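PDB 3WG9: redox-sensing transcriptional repressor Rex, which probably binds DNA as a homodimer and modulates transcription in response to the cellular NADH/NAD(+) redox state. Local coordinates for residues V11-P16 and I189-H194; R20-L25 and Y66-L71; I33-L38 and Q48-L53; I174-F177 and D181-V184. All blocks are in the same frame, centred on the assembly; numbering follows the deposited sequence.

Interaction 1. Residues V11-P16 and I189-H194; sequences VIRRLP and ILENVH. With SO4 (sulfate ion), chain F.
A salt bridge between Arg13 and Glu191 joins the two domains of the Rex subunit, running from helix 9-27 of the N-terminal winged-helix domain to strand 189-192, an outermost strand of the Rossmann-fold sheet within this chain. The backbones stay far apart, 11.2 Å between the CA atoms of Arg13 and Glu191, and two long side chains coming from opposite directions close the gap. Arginine suits this place because its chain, extended from CG to NE, carries a flat, two-pronged donor across the interval. The grip is end-on: NH1 of Arg13 donates to OE2 of Glu191 at 2.9 Å, and NH2 of Arg13 to OE1 of Glu191 at 2.8 Å, both bonds fairly straight. OE1 is met through its syn lone pair, while OE2 is approached on its syn side but somewhat out of plane, since guanidinium and carboxylate are twisted 36° against each other. On the strand, Glu191 sets CG anti to its backbone N (chi1 167°) and bends at chi2, which turns the carboxylate toward the helix.

That carboxylate is buried at the dimer interface, where Arg205 of the second subunit makes a further salt bridge to OE1 and Ser198 of the second subunit a hydrogen bond to OE2. Two arginines and a hydroxyl would probably favour its ionised form. Beside the bridge lies a sulfate ion, probably from the crystallisation liquor, which Arg17 and Arg20 of the second subunit bind; His194, seen to bind zinc in this protein though none is bound to this chain here, adds a weak bond from NE2 to sulfate O1 at 3.3 Å.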
loop_
_atom_site.group_PDB
_atom_site.type_symbol
_atom_site.label_atom_id
_atom_site.label_comp_id
_atom_site.label_asym_id
_atom_site.label_seq_id
_atom_site.Cartn_x
_atom_site.Cartn_y
_atom_site.Cartn_z
ATOM N N VAL B 11 2.167 -7.815 14.150
ATOM C CA VAL B 11 0.840 -8.423 14.298
ATOM C C VAL B 11 -0.257 -7.582 13.665
ATOM O O VAL B 11 -1.103 -8.083 12.914
ATOM C CB VAL B 11 0.455 -8.679 15.817
ATOM C CG1 VAL B 11 -1.022 -9.115 15.955
ATOM C CG2 VAL B 11 1.381 -9.706 16.478
ATOM N N ILE B 12 -0.283 -6.305 13.988
ATOM C CA ILE B 12 -1.373 -5.403 13.498
ATOM C C ILE B 12 -1.393 -5.429 11.977
ATOM O O ILE B 12 -2.449 -5.424 11.381
ATOM C CB ILE B 12 -1.137 -3.982 14.020
ATOM C CG1 ILE B 12 -1.374 -3.961 15.529
ATOM C CG2 ILE B 12 -2.045 -2.866 13.265
ATOM C CD1 ILE B 12 -0.812 -2.605 16.179
ATOM N N ARG B 13 -0.236 -5.483 11.322
ATOM C CA ARG B 13 -0.242 -5.479 9.851
ATOM C C ARG B 13 -0.684 -6.797 9.224
ATOM O O ARG B 13 -1.107 -6.815 8.080
ATOM C CB ARG B 13 1.145 -5.147 9.264
ATOM C CG ARG B 13 1.561 -3.669 9.617
ATOM C CD ARG B 13 2.618 -3.111 8.665
ATOM N NE ARG B 13 3.003 -1.751 9.051
ATOM C CZ ARG B 13 2.302 -0.663 8.705
ATOM N NH1 ARG B 13 1.149 -0.757 8.009
ATOM N NH2 ARG B 13 2.788 0.526 9.009
ATOM N N ARG B 14 -0.645 -7.906 9.969
ATOM C CA ARG B 14 -1.262 -9.123 9.432
ATOM C C ARG B 14 -2.768 -9.118 9.547
ATOM O O ARG B 14 -3.461 -9.832 8.782
ATOM C CB ARG B 14 -0.744 -10.376 10.157
ATOM C CG ARG B 14 0.725 -10.647 9.815
ATOM C CD ARG B 14 1.233 -12.008 10.405
ATOM N NE ARG B 14 1.404 -11.997 11.863
ATOM C CZ ARG B 14 2.532 -11.746 12.495
ATOM N NH1 ARG B 14 3.636 -11.422 11.806
ATOM N NH2 ARG B 14 2.561 -11.788 13.818
ATOM N N LEU B 15 -3.306 -8.420 10.540
ATOM C CA LEU B 15 -4.776 -8.508 10.762
ATOM C C LEU B 15 -5.656 -8.101 9.582
ATOM O O LEU B 15 -6.690 -8.731 9.336
ATOM C CB LEU B 15 -5.220 -7.745 12.037
ATOM C CG LEU B 15 -4.549 -8.186 13.364
ATOM C CD1 LEU B 15 -4.891 -7.252 14.528
ATOM C CD2 LEU B 15 -5.016 -9.641 13.734
ATOM N N PRO B 16 -5.344 -6.967 8.910
ATOM C CA PRO B 16 -6.146 -6.666 7.713
ATOM C C PRO B 16 -6.021 -7.709 6.601
ATOM O O PRO B 16 -6.975 -7.865 5.851
ATOM C CB PRO B 16 -5.654 -5.272 7.261
ATOM C CG PRO B 16 -4.961 -4.720 8.557
ATOM C CD PRO B 16 -4.331 -5.940 9.165
ATOM N N ILE B 189 -0.969 8.998 15.500
ATOM C CA ILE B 189 -0.729 7.818 14.640
ATOM C C ILE B 189 -0.249 8.308 13.276
ATOM O O ILE B 189 -0.907 9.168 12.699
ATOM C CB ILE B 189 -2.009 6.984 14.459
ATOM C CG1 ILE B 189 -2.411 6.356 15.796
ATOM C CG2 ILE B 189 -1.774 5.804 13.467
ATOM C CD1 ILE B 189 -3.953 6.188 15.993
ATOM N N LEU B 190 0.888 7.811 12.767
ATOM C CA LEU B 190 1.306 8.230 11.420
ATOM C C LEU B 190 1.460 6.985 10.578
ATOM O O LEU B 190 2.238 6.116 10.946
ATOM C CB LEU B 190 2.651 8.964 11.412
ATOM C CG LEU B 190 3.314 9.194 10.022
ATOM C CD1 LEU B 190 2.461 10.067 9.022
ATOM C CD2 LEU B 190 4.666 9.852 10.215
ATOM N N GLU B 191 0.665 6.848 9.518
ATOM C CA GLU B 191 0.782 5.647 8.667
ATOM C C GLU B 191 1.264 6.122 7.289
ATOM O O GLU B 191 0.544 6.877 6.600
ATOM C CB GLU B 191 -0.599 4.958 8.558
ATOM C CG GLU B 191 -0.721 3.862 7.460
ATOM C CD GLU B 191 0.181 2.632 7.719
ATOM O OE1 GLU B 191 0.895 2.583 8.757
ATOM O OE2 GLU B 191 0.177 1.733 6.829
ATOM N N ASN B 192 2.519 5.787 6.963
ATOM C CA ASN B 192 3.105 6.161 5.682
ATOM C C ASN B 192 2.781 5.100 4.670
ATOM O O ASN B 192 3.005 3.875 4.872
ATOM C CB ASN B 192 4.633 6.420 5.723
ATOM C CG ASN B 192 5.047 7.481 6.728
ATOM O OD1 ASN B 192 4.640 8.651 6.656
ATOM N ND2 ASN B 192 5.887 7.077 7.673
ATOM N N VAL B 193 2.163 5.549 3.583
ATOM C CA VAL B 193 1.908 4.611 2.519
ATOM C C VAL B 193 3.215 4.584 1.740
ATOM O O VAL B 193 3.753 5.609 1.274
ATOM C CB VAL B 193 0.728 5.065 1.595
ATOM C CG1 VAL B 193 0.462 4.054 0.519
ATOM C CG2 VAL B 193 -0.622 5.244 2.376
ATOM N N HIS B 194 3.624 3.387 1.448
ATOM C CA HIS B 194 4.889 3.162 0.787
ATOM C C HIS B 194 4.481 2.328 -0.429
ATOM O O HIS B 194 4.738 1.169 -0.453
ATOM C CB HIS B 194 5.747 2.291 1.753
ATOM C CG HIS B 194 6.227 3.041 2.983
ATOM N ND1 HIS B 194 6.958 4.207 2.905
ATOM C CD2 HIS B 194 6.128 2.741 4.308
ATOM C CE1 HIS B 194 7.245 4.626 4.123
ATOM N NE2 HIS B 194 6.741 3.762 4.991
HETATM S S SO4 F . 7.933 1.454 8.288
HETATM O O1 SO4 F . 8.162 2.833 7.857
HETATM O O2 SO4 F . 8.612 0.546 7.367
HETATM O O3 SO4 F . 8.515 1.261 9.624
HETATM O O4 SO4 F . 6.505 1.125 8.243
#

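Interaction 2. Residues R20-L25 and Y66-L71; sequences RYLEEL and YNVEEL
Leu22 and Leu71 meet most tightly here: CD1 of Leu22 presses against CG of Leu71 at 3.3 Å and against CD2 of the same leucine at 3.4 Å, both closer than usual van der Waals contact. The two side chains cross at about a right angle, so that one methyl of Leu22 lodges against the branch point of its partner. The other methyl of Leu22, CD2, lies 3.9 Å from CG1 of Val68. Leu71 holds CG anti to its backbone N (chi1 174°), which brings the branch to the side where Leu22 arrives.

Val68 is shared by two leucines one turn apart on helix 9-27. Its CG1 sits 3.7 Å from the backbone O of Leu22 and 4.0 Å from CB of Leu25, while CG2 faces CD1 of Leu25. The short, beta-branched valine fits where the backbones come closest, 6.2 Å between the CA atoms of Leu22 and Val68; the longer leucines fill the wider parts.

Further out, Asn67 fixes the start of helix 68-78. As N-cap it accepts from Glu70 N through OD1 at 2.9 Å, in the carbonyl plane, and so helps set the first turn that carries Val68 and Leu71. Ile33 of the neighbouring strand extends the apolar patch against Leu25 and Val68. Packing of helix 9-27 against helix 68-78, which follows the short strand 66-67, builds part of the hydrophobic core of this winged-helix DNA-binding domain.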
loop_
_atom_site.group_PDB
_atom_site.type_symbol
_atom_site.label_atom_id
_atom_site.label_comp_id
_atom_site.label_asym_id
_atom_site.label_seq_id
_atom_site.Cartn_x
_atom_site.Cartn_y
_atom_site.Cartn_z
ATOM N N ARG B 20 -9.317 -9.354 4.932
ATOM C CA ARG B 20 -9.561 -9.271 3.481
ATOM C C ARG B 20 -9.746 -10.673 2.833
ATOM O O ARG B 20 -10.560 -10.868 1.941
ATOM C CB ARG B 20 -8.322 -8.582 2.845
ATOM C CG ARG B 20 -8.439 -8.253 1.316
ATOM C CD ARG B 20 -7.396 -7.188 0.850
ATOM N NE ARG B 20 -6.063 -7.368 1.409
ATOM C CZ ARG B 20 -5.160 -8.253 0.973
ATOM N NH1 ARG B 20 -5.484 -9.070 -0.016
ATOM N NH2 ARG B 20 -3.936 -8.365 1.525
ATOM N N TYR B 21 -8.958 -11.643 3.260
ATOM C CA TYR B 21 -9.086 -12.998 2.756
ATOM C C TYR B 21 -10.410 -13.667 3.194
ATOM O O TYR B 21 -11.085 -14.251 2.341
ATOM C CB TYR B 21 -7.879 -13.871 3.094
ATOM C CG TYR B 21 -8.011 -15.280 2.568
ATOM C CD1 TYR B 21 -8.256 -15.507 1.211
ATOM C CD2 TYR B 21 -7.906 -16.382 3.410
ATOM C CE1 TYR B 21 -8.408 -16.775 0.694
ATOM C CE2 TYR B 21 -8.049 -17.687 2.891
ATOM C CZ TYR B 21 -8.297 -17.865 1.528
ATOM O OH TYR B 21 -8.434 -19.120 0.968
ATOM N N LEU B 22 -10.782 -13.543 4.473
ATOM C CA LEU B 22 -12.088 -13.956 5.006
ATOM C C LEU B 22 -13.304 -13.292 4.345
ATOM O O LEU B 22 -14.378 -13.910 4.205
ATOM C CB LEU B 22 -12.146 -13.702 6.510
ATOM C CG LEU B 22 -11.402 -14.821 7.259
ATOM C CD1 LEU B 22 -10.911 -14.340 8.610
ATOM C CD2 LEU B 22 -12.263 -16.066 7.402
ATOM N N GLU B 23 -13.168 -12.010 4.010
ATOM C CA GLU B 23 -14.206 -11.307 3.279
ATOM C C GLU B 23 -14.503 -11.994 1.940
ATOM O O GLU B 23 -15.660 -12.199 1.573
ATOM C CB GLU B 23 -13.805 -9.829 3.103
ATOM C CG GLU B 23 -14.904 -8.954 2.562
ATOM C CD GLU B 23 -14.474 -7.476 2.590
ATOM O OE1 GLU B 23 -14.012 -6.973 1.547
ATOM O OE2 GLU B 23 -14.512 -6.848 3.660
ATOM N N GLU B 24 -13.460 -12.410 1.233
ATOM C CA GLU B 24 -13.606 -13.060 -0.054
ATOM C C GLU B 24 -14.300 -14.415 0.094
ATOM O O GLU B 24 -15.223 -14.715 -0.656
ATOM C CB GLU B 24 -12.240 -13.189 -0.703
ATOM C CG GLU B 24 -12.167 -13.961 -2.032
ATOM C CD GLU B 24 -10.716 -14.091 -2.506
ATOM O OE1 GLU B 24 -10.258 -15.212 -2.835
ATOM O OE2 GLU B 24 -10.003 -13.062 -2.477
ATOM N N LEU B 25 -13.905 -15.188 1.102
ATOM C CA LEU B 25 -14.551 -16.459 1.431
ATOM C C LEU B 25 -16.005 -16.257 1.855
ATOM O O LEU B 25 -16.881 -17.037 1.488
ATOM C CB LEU B 25 -13.780 -17.194 2.547
ATOM C CG LEU B 25 -12.310 -17.627 2.452
ATOM C CD1 LEU B 25 -11.848 -18.173 3.797
ATOM C CD2 LEU B 25 -12.032 -18.657 1.354
ATOM N N TYR B 66 -11.872 -22.689 11.469
ATOM C CA TYR B 66 -12.617 -21.509 11.840
ATOM C C TYR B 66 -13.922 -21.427 11.066
ATOM O O TYR B 66 -13.969 -21.720 9.870
ATOM C CB TYR B 66 -11.767 -20.267 11.480
ATOM C CG TYR B 66 -10.429 -20.206 12.204
ATOM C CD1 TYR B 66 -10.353 -19.732 13.505
ATOM C CD2 TYR B 66 -9.259 -20.666 11.592
ATOM C CE1 TYR B 66 -9.140 -19.676 14.152
ATOM C CE2 TYR B 66 -8.032 -20.576 12.235
ATOM C CZ TYR B 66 -8.002 -20.110 13.522
ATOM O OH TYR B 66 -6.817 -20.115 14.223
ATOM N N ASN B 67 -14.942 -20.916 11.722
ATOM C CA ASN B 67 -16.115 -20.431 11.022
ATOM C C ASN B 67 -15.766 -19.078 10.368
ATOM O O ASN B 67 -15.281 -18.152 11.032
ATOM C CB ASN B 67 -17.290 -20.261 12.012
ATOM C CG ASN B 67 -18.544 -19.778 11.335
ATOM O OD1 ASN B 67 -18.758 -18.582 11.201
ATOM N ND2 ASN B 67 -19.400 -20.716 10.894
ATOM N N VAL B 68 -15.972 -19.006 9.063
ATOM C CA VAL B 68 -15.601 -17.844 8.274
ATOM C C VAL B 68 -16.322 -16.606 8.757
ATOM O O VAL B 68 -15.689 -15.579 9.014
ATOM C CB VAL B 68 -15.900 -18.093 6.792
ATOM C CG1 VAL B 68 -15.846 -16.794 5.993
ATOM C CG2 VAL B 68 -14.958 -19.130 6.230
ATOM N N GLU B 69 -17.648 -16.680 8.882
ATOM C CA GLU B 69 -18.419 -15.482 9.177
ATOM C C GLU B 69 -18.057 -14.953 10.558
ATOM O O GLU B 69 -18.017 -13.741 10.776
ATOM C CB GLU B 69 -19.932 -15.741 9.089
ATOM C CG GLU B 69 -20.801 -14.485 9.295
ATOM C CD GLU B 69 -22.295 -14.820 9.179
ATOM O OE1 GLU B 69 -22.669 -15.491 8.184
ATOM O OE2 GLU B 69 -23.087 -14.494 10.106
ATOM N N GLU B 70 -17.827 -15.854 11.513
ATOM C CA GLU B 70 -17.560 -15.411 12.886
ATOM C C GLU B 70 -16.142 -14.847 13.010
ATOM O O GLU B 70 -15.912 -13.905 13.770
ATOM C CB GLU B 70 -17.729 -16.572 13.880
ATOM C CG GLU B 70 -19.172 -17.046 13.950
ATOM C CD GLU B 70 -19.455 -18.005 15.114
ATOM O OE1 GLU B 70 -18.582 -18.847 15.421
ATOM O OE2 GLU B 70 -20.563 -17.899 15.709
ATOM N N LEU B 71 -15.198 -15.470 12.316
ATOM C CA LEU B 71 -13.821 -14.978 12.358
ATOM C C LEU B 71 -13.819 -13.616 11.673
ATOM O O LEU B 71 -13.253 -12.628 12.204
ATOM C CB LEU B 71 -12.831 -15.971 11.760
ATOM C CG LEU B 71 -11.360 -15.544 11.600
ATOM C CD1 LEU B 71 -10.826 -14.914 12.884
ATOM C CD2 LEU B 71 -10.486 -16.648 11.075
#

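Interaction 3. Residues I33-L38 and Q48-L53; sequences ISSREL and QIRQDL
Helix 35-42 begins within residues 33-38, after the short strand 32-33, and faces residues 48-53 of helix 46-54 with its first turn; the CA atoms of Ser35 and Ile49 are the nearest, at 8.4 Å. A capping box shapes that start: OE2 of Glu37 takes Ser34 N at 2.9 Å with its anti lone pair, and Ser34, the N-cap, accepts from Glu37 N through OG, though the exact place of that hydroxyl is less certain.

Across the helices Leu38 and Ile49 supply the apolar part. CD1 of Ile49 lies 4.0 Å from CG of Leu38, and both CG2 and CD1 of Ile49 touch CD2 of that leucine; the branched chains fill the interval between the two backbones. At the outer side Arg50 stretches its extended chain back to Ser35, bringing NH2 of Arg50 to 3.1 Å from OG of Ser35. A water in the guanidinium plane accepts from Arg50 NE at 3.3 Å and is also bonded to Ser35 OG, at 3.0 Å. Serine suits position 34 as a cap; at position 35 its short hydroxyl side chain lets the guanidinium and the water come close, while Tyr66 packs on both Ser35 and Leu38. The two helices lie in the predicted helix-turn-helix region, arranged like the helix pair of such a motif in a winged-helix domain.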
loop_
_atom_site.group_PDB
_atom_site.type_symbol
_atom_site.label_atom_id
_atom_site.label_comp_id
_atom_site.label_asym_id
_atom_site.label_seq_id
_atom_site.Cartn_x
_atom_site.Cartn_y
_atom_site.Cartn_z
ATOM N N ILE B 33 -13.062 -22.580 7.302
ATOM C CA ILE B 33 -11.734 -22.690 6.721
ATOM C C ILE B 33 -10.815 -23.318 7.741
ATOM O O ILE B 33 -10.831 -22.945 8.906
ATOM C CB ILE B 33 -11.164 -21.304 6.234
ATOM C CG1 ILE B 33 -9.767 -21.498 5.633
ATOM C CG2 ILE B 33 -11.155 -20.312 7.361
ATOM C CD1 ILE B 33 -9.316 -20.353 4.746
ATOM N N SER B 34 -10.036 -24.295 7.297
ATOM C CA SER B 34 -9.151 -25.026 8.196
ATOM C C SER B 34 -7.901 -24.188 8.495
ATOM O O SER B 34 -7.549 -23.251 7.740
ATOM C CB SER B 34 -8.775 -26.365 7.552
ATOM O OG SER B 34 -7.777 -26.190 6.556
ATOM N N SER B 35 -7.221 -24.527 9.585
ATOM C CA SER B 35 -5.992 -23.826 9.989
ATOM C C SER B 35 -4.901 -23.945 8.928
ATOM O O SER B 35 -4.163 -22.981 8.650
ATOM C CB SER B 35 -5.438 -24.436 11.291
ATOM O OG SER B 35 -5.503 -23.474 12.325
ATOM N N ARG B 36 -4.763 -25.133 8.354
ATOM C CA ARG B 36 -3.710 -25.285 7.372
ATOM C C ARG B 36 -4.050 -24.492 6.082
ATOM O O ARG B 36 -3.169 -23.870 5.506
ATOM C CB ARG B 36 -3.372 -26.750 7.088
ATOM C CG ARG B 36 -4.427 -27.501 6.342
ATOM C CD ARG B 36 -3.885 -28.808 5.793
ATOM N NE ARG B 36 -2.559 -28.642 5.204
ATOM C CZ ARG B 36 -1.990 -29.510 4.375
ATOM N NH1 ARG B 36 -2.622 -30.627 4.019
ATOM N NH2 ARG B 36 -0.774 -29.263 3.898
ATOM N N GLU B 37 -5.324 -24.445 5.709
ATOM C CA GLU B 37 -5.762 -23.732 4.486
ATOM C C GLU B 37 -5.497 -22.229 4.654
ATOM O O GLU B 37 -4.971 -21.536 3.764
ATOM C CB GLU B 37 -7.260 -23.952 4.228
ATOM C CG GLU B 37 -7.697 -25.419 4.110
ATOM C CD GLU B 37 -9.197 -25.625 3.767
ATOM O OE1 GLU B 37 -9.468 -26.090 2.640
ATOM O OE2 GLU B 37 -10.100 -25.361 4.605
ATOM N N LEU B 38 -5.886 -21.736 5.817
ATOM C CA LEU B 38 -5.640 -20.356 6.157
ATOM C C LEU B 38 -4.162 -20.020 6.154
ATOM O O LEU B 38 -3.744 -19.057 5.526
ATOM C CB LEU B 38 -6.311 -19.959 7.463
ATOM C CG LEU B 38 -6.261 -18.477 7.797
ATOM C CD1 LEU B 38 -6.987 -17.589 6.701
ATOM C CD2 LEU B 38 -6.843 -18.204 9.196
ATOM N N GLN B 48 1.317 -19.126 14.499
ATOM C CA GLN B 48 1.392 -17.654 14.596
ATOM C C GLN B 48 -0.019 -17.090 14.413
ATOM O O GLN B 48 -0.394 -16.106 15.048
ATOM C CB GLN B 48 2.345 -17.070 13.540
ATOM C CG GLN B 48 2.614 -15.546 13.715
ATOM C CD GLN B 48 3.201 -15.230 15.057
ATOM O OE1 GLN B 48 4.292 -15.649 15.340
ATOM N NE2 GLN B 48 2.472 -14.528 15.910
ATOM N N ILE B 49 -0.809 -17.685 13.534
ATOM C CA ILE B 49 -2.144 -17.117 13.315
ATOM C C ILE B 49 -2.963 -17.305 14.593
ATOM O O ILE B 49 -3.683 -16.394 15.013
ATOM C CB ILE B 49 -2.873 -17.811 12.193
ATOM C CG1 ILE B 49 -2.226 -17.413 10.845
ATOM C CG2 ILE B 49 -4.312 -17.414 12.268
ATOM C CD1 ILE B 49 -2.770 -18.252 9.668
ATOM N N ARG B 50 -2.835 -18.471 15.230
ATOM C CA ARG B 50 -3.570 -18.679 16.499
ATOM C C ARG B 50 -3.114 -17.637 17.534
ATOM O O ARG B 50 -3.920 -17.017 18.234
ATOM C CB ARG B 50 -3.274 -20.080 17.059
ATOM C CG ARG B 50 -3.834 -21.187 16.233
ATOM C CD ARG B 50 -3.666 -22.541 17.023
ATOM N NE ARG B 50 -4.039 -23.577 16.085
ATOM C CZ ARG B 50 -3.205 -24.253 15.316
ATOM N NH1 ARG B 50 -1.902 -24.195 15.549
ATOM N NH2 ARG B 50 -3.717 -25.047 14.378
ATOM N N GLN B 51 -1.814 -17.421 17.611
ATOM C CA GLN B 51 -1.279 -16.456 18.536
ATOM C C GLN B 51 -1.749 -15.001 18.257
ATOM O O GLN B 51 -2.061 -14.226 19.203
ATOM C CB GLN B 51 0.227 -16.488 18.431
ATOM C CG GLN B 51 0.915 -15.708 19.596
ATOM C CD GLN B 51 2.433 -15.978 19.679
ATOM O OE1 GLN B 51 3.240 -15.260 19.095
ATOM N NE2 GLN B 51 2.808 -17.043 20.375
ATOM N N ASP B 52 -1.846 -14.670 16.973
ATOM C CA ASP B 52 -2.325 -13.327 16.576
ATOM C C ASP B 52 -3.748 -13.092 17.076
ATOM O O ASP B 52 -4.022 -12.062 17.663
ATOM C CB ASP B 52 -2.314 -13.132 15.059
ATOM C CG ASP B 52 -0.893 -13.001 14.487
ATOM O OD1 ASP B 52 0.083 -12.783 15.258
ATOM O OD2 ASP B 52 -0.748 -13.021 13.238
ATOM N N LEU B 53 -4.662 -14.018 16.823
ATOM C CA LEU B 53 -6.029 -13.909 17.278
ATOM C C LEU B 53 -6.158 -13.949 18.808
ATOM O O LEU B 53 -7.002 -13.222 19.398
ATOM C CB LEU B 53 -6.895 -15.024 16.641
ATOM C CG LEU B 53 -6.879 -15.001 15.104
ATOM C CD1 LEU B 53 -7.438 -16.208 14.341
ATOM C CD2 LEU B 53 -7.487 -13.651 14.619
HETATM O O HOH W 1 -7.025 -23.928 14.849
#

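Interaction 4. Residues I174-F177 and D181-V184; sequences IWNF and DLKV
In the Rossmann-fold domain, strand 173-176 of the parallel sheet is followed by a loop whose residues 181-184 turn back alongside it, on the way to the neighbouring strand 189-192. No hydrogen bond joins the two segments; they meet through side chains at two points, Ile174 with Val184 and Asn176 with Leu182.

The apolar contact is a light one. CD1 of Ile174 reaches CG1 of Val184 at 4.0 Å, the two side chains running antiparallel alongside one another. Ile174 is long enough to reach the loop because CD1 stands at the end of an extended arm (chi2 175°). Ala163 and Val167 of helix 159-168 add to this packing, against Ile174 and Val184 respectively. Isoleucine and valine present compact apolar branches to that helix, and beta-branched residues are also favoured in extended backbone.

The mixed contact sets an amide against a leucine. Leu182 lies slantwise across Asn176, its CD1 3.7 Å from CG of Asn176, while its CG lies 3.8 Å from ND2 of the same asparagine.

Polar bonds, all to residues beyond the two segments, satisfy that buried amide: ND2 donates to Asn192 OD1 and to the backbone O of Ile180, and OD1 accepts from Leu178 N. Asparagine suits this spot because one amide can tie the end of its strand both to the next strand and to the turn after it. Next to the turn, Phe177, seen to bind NADH in this protein though none is bound to this chain here, lays CE2 3.6 Å above the ring plane of Trp175, toward the rim.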
loop_
_atom_site.group_PDB
_atom_site.type_symbol
_atom_site.label_atom_id
_atom_site.label_comp_id
_atom_site.label_asym_id
_atom_site.label_seq_id
_atom_site.Cartn_x
_atom_site.Cartn_y
_atom_site.Cartn_z
ATOM N N ILE B 174 -2.627 10.580 10.855
ATOM C CA ILE B 174 -2.332 11.041 9.526
ATOM C C ILE B 174 -2.050 9.848 8.656
ATOM O O ILE B 174 -1.240 8.948 9.010
ATOM C CB ILE B 174 -1.075 11.979 9.545
ATOM C CG1 ILE B 174 -1.512 13.313 10.209
ATOM C CG2 ILE B 174 -0.588 12.233 8.096
ATOM C CD1 ILE B 174 -0.344 14.300 10.416
ATOM N N TRP B 175 -2.747 9.818 7.518
ATOM C CA TRP B 175 -2.490 8.772 6.506
ATOM C C TRP B 175 -1.732 9.455 5.367
ATOM O O TRP B 175 -2.258 10.325 4.665
ATOM C CB TRP B 175 -3.833 8.162 6.053
ATOM C CG TRP B 175 -3.721 6.860 5.319
ATOM C CD1 TRP B 175 -2.749 5.898 5.493
ATOM C CD2 TRP B 175 -4.619 6.345 4.343
ATOM N NE1 TRP B 175 -3.014 4.787 4.699
ATOM C CE2 TRP B 175 -4.142 5.053 3.959
ATOM C CE3 TRP B 175 -5.800 6.822 3.779
ATOM C CZ2 TRP B 175 -4.752 4.295 2.974
ATOM C CZ3 TRP B 175 -6.433 6.043 2.796
ATOM C CH2 TRP B 175 -5.940 4.762 2.457
ATOM N N ASN B 176 -0.450 9.132 5.233
ATOM C CA ASN B 176 0.456 9.970 4.438
ATOM C C ASN B 176 0.775 9.273 3.094
ATOM O O ASN B 176 1.429 8.259 3.119
ATOM C CB ASN B 176 1.776 10.161 5.204
ATOM C CG ASN B 176 2.843 10.882 4.372
ATOM O OD1 ASN B 176 2.531 11.726 3.512
ATOM N ND2 ASN B 176 4.109 10.489 4.572
ATOM N N PHE B 177 0.321 9.810 1.967
ATOM C CA PHE B 177 0.648 9.236 0.636
ATOM C C PHE B 177 1.942 9.745 -0.010
ATOM O O PHE B 177 2.298 9.307 -1.110
ATOM C CB PHE B 177 -0.478 9.486 -0.342
ATOM C CG PHE B 177 -1.619 8.544 -0.140
ATOM C CD1 PHE B 177 -1.660 7.346 -0.856
ATOM C CD2 PHE B 177 -2.517 8.777 0.887
ATOM C CE1 PHE B 177 -2.686 6.427 -0.656
ATOM C CE2 PHE B 177 -3.561 7.869 1.100
ATOM C CZ PHE B 177 -3.620 6.693 0.353
ATOM N N ASP B 181 8.940 10.289 4.837
ATOM C CA ASP B 181 8.540 9.973 6.200
ATOM C C ASP B 181 8.489 11.202 7.148
ATOM O O ASP B 181 9.523 11.738 7.588
ATOM C CB ASP B 181 9.365 8.805 6.749
ATOM C CG ASP B 181 8.976 7.455 6.108
ATOM O OD1 ASP B 181 8.264 7.423 5.070
ATOM O OD2 ASP B 181 9.349 6.401 6.663
ATOM N N LEU B 182 7.254 11.611 7.460
ATOM C CA LEU B 182 6.954 12.820 8.257
ATOM C C LEU B 182 7.281 12.686 9.747
ATOM O O LEU B 182 7.343 11.586 10.246
ATOM C CB LEU B 182 5.480 13.190 8.098
ATOM C CG LEU B 182 5.089 13.475 6.654
ATOM C CD1 LEU B 182 3.614 13.738 6.633
ATOM C CD2 LEU B 182 5.854 14.641 6.043
ATOM N N LYS B 183 7.461 13.804 10.440
ATOM C CA LYS B 183 7.697 13.817 11.874
ATOM C C LYS B 183 6.390 14.246 12.579
ATOM O O LYS B 183 5.877 15.331 12.262
ATOM C CB LYS B 183 8.758 14.859 12.226
ATOM C CG LYS B 183 10.152 14.585 11.667
ATOM C CD LYS B 183 10.473 13.104 11.602
ATOM C CE LYS B 183 11.667 12.863 10.671
ATOM N NZ LYS B 183 12.789 13.784 11.027
ATOM N N VAL B 184 5.902 13.429 13.518
ATOM C CA VAL B 184 4.737 13.789 14.358
ATOM C C VAL B 184 5.068 13.340 15.778
ATOM O O VAL B 184 5.920 12.464 15.981
ATOM C CB VAL B 184 3.416 13.050 13.904
ATOM C CG1 VAL B 184 3.017 13.434 12.424
ATOM C CG2 VAL B 184 3.598 11.596 13.991
#

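Interactions 2 and 3 both lie in the N-terminal winged-helix domain, their centres 11 Å apart, and are joined where Tyr66 pairs with Ile33 in the small antiparallel sheet. Interaction 4 belongs to the Rossmann domain, its centre about 31 Å from that of interaction 2 and about 32 Å from that of interaction 3. Interaction 1 spans the two: it shares helix 9-27 with interaction 2, its strand 189-192 lies next to strand 173-176 of interaction 4, and Arg14 pairs with Asp52 of interaction 3. Its segments enclose all the others along the chain; interaction 3 falls between the segments of interaction 2, and interaction 4 follows both. Interactions 1, 2 and 4 also touch the second subunit, consistent with coupling between the domains through the dimer.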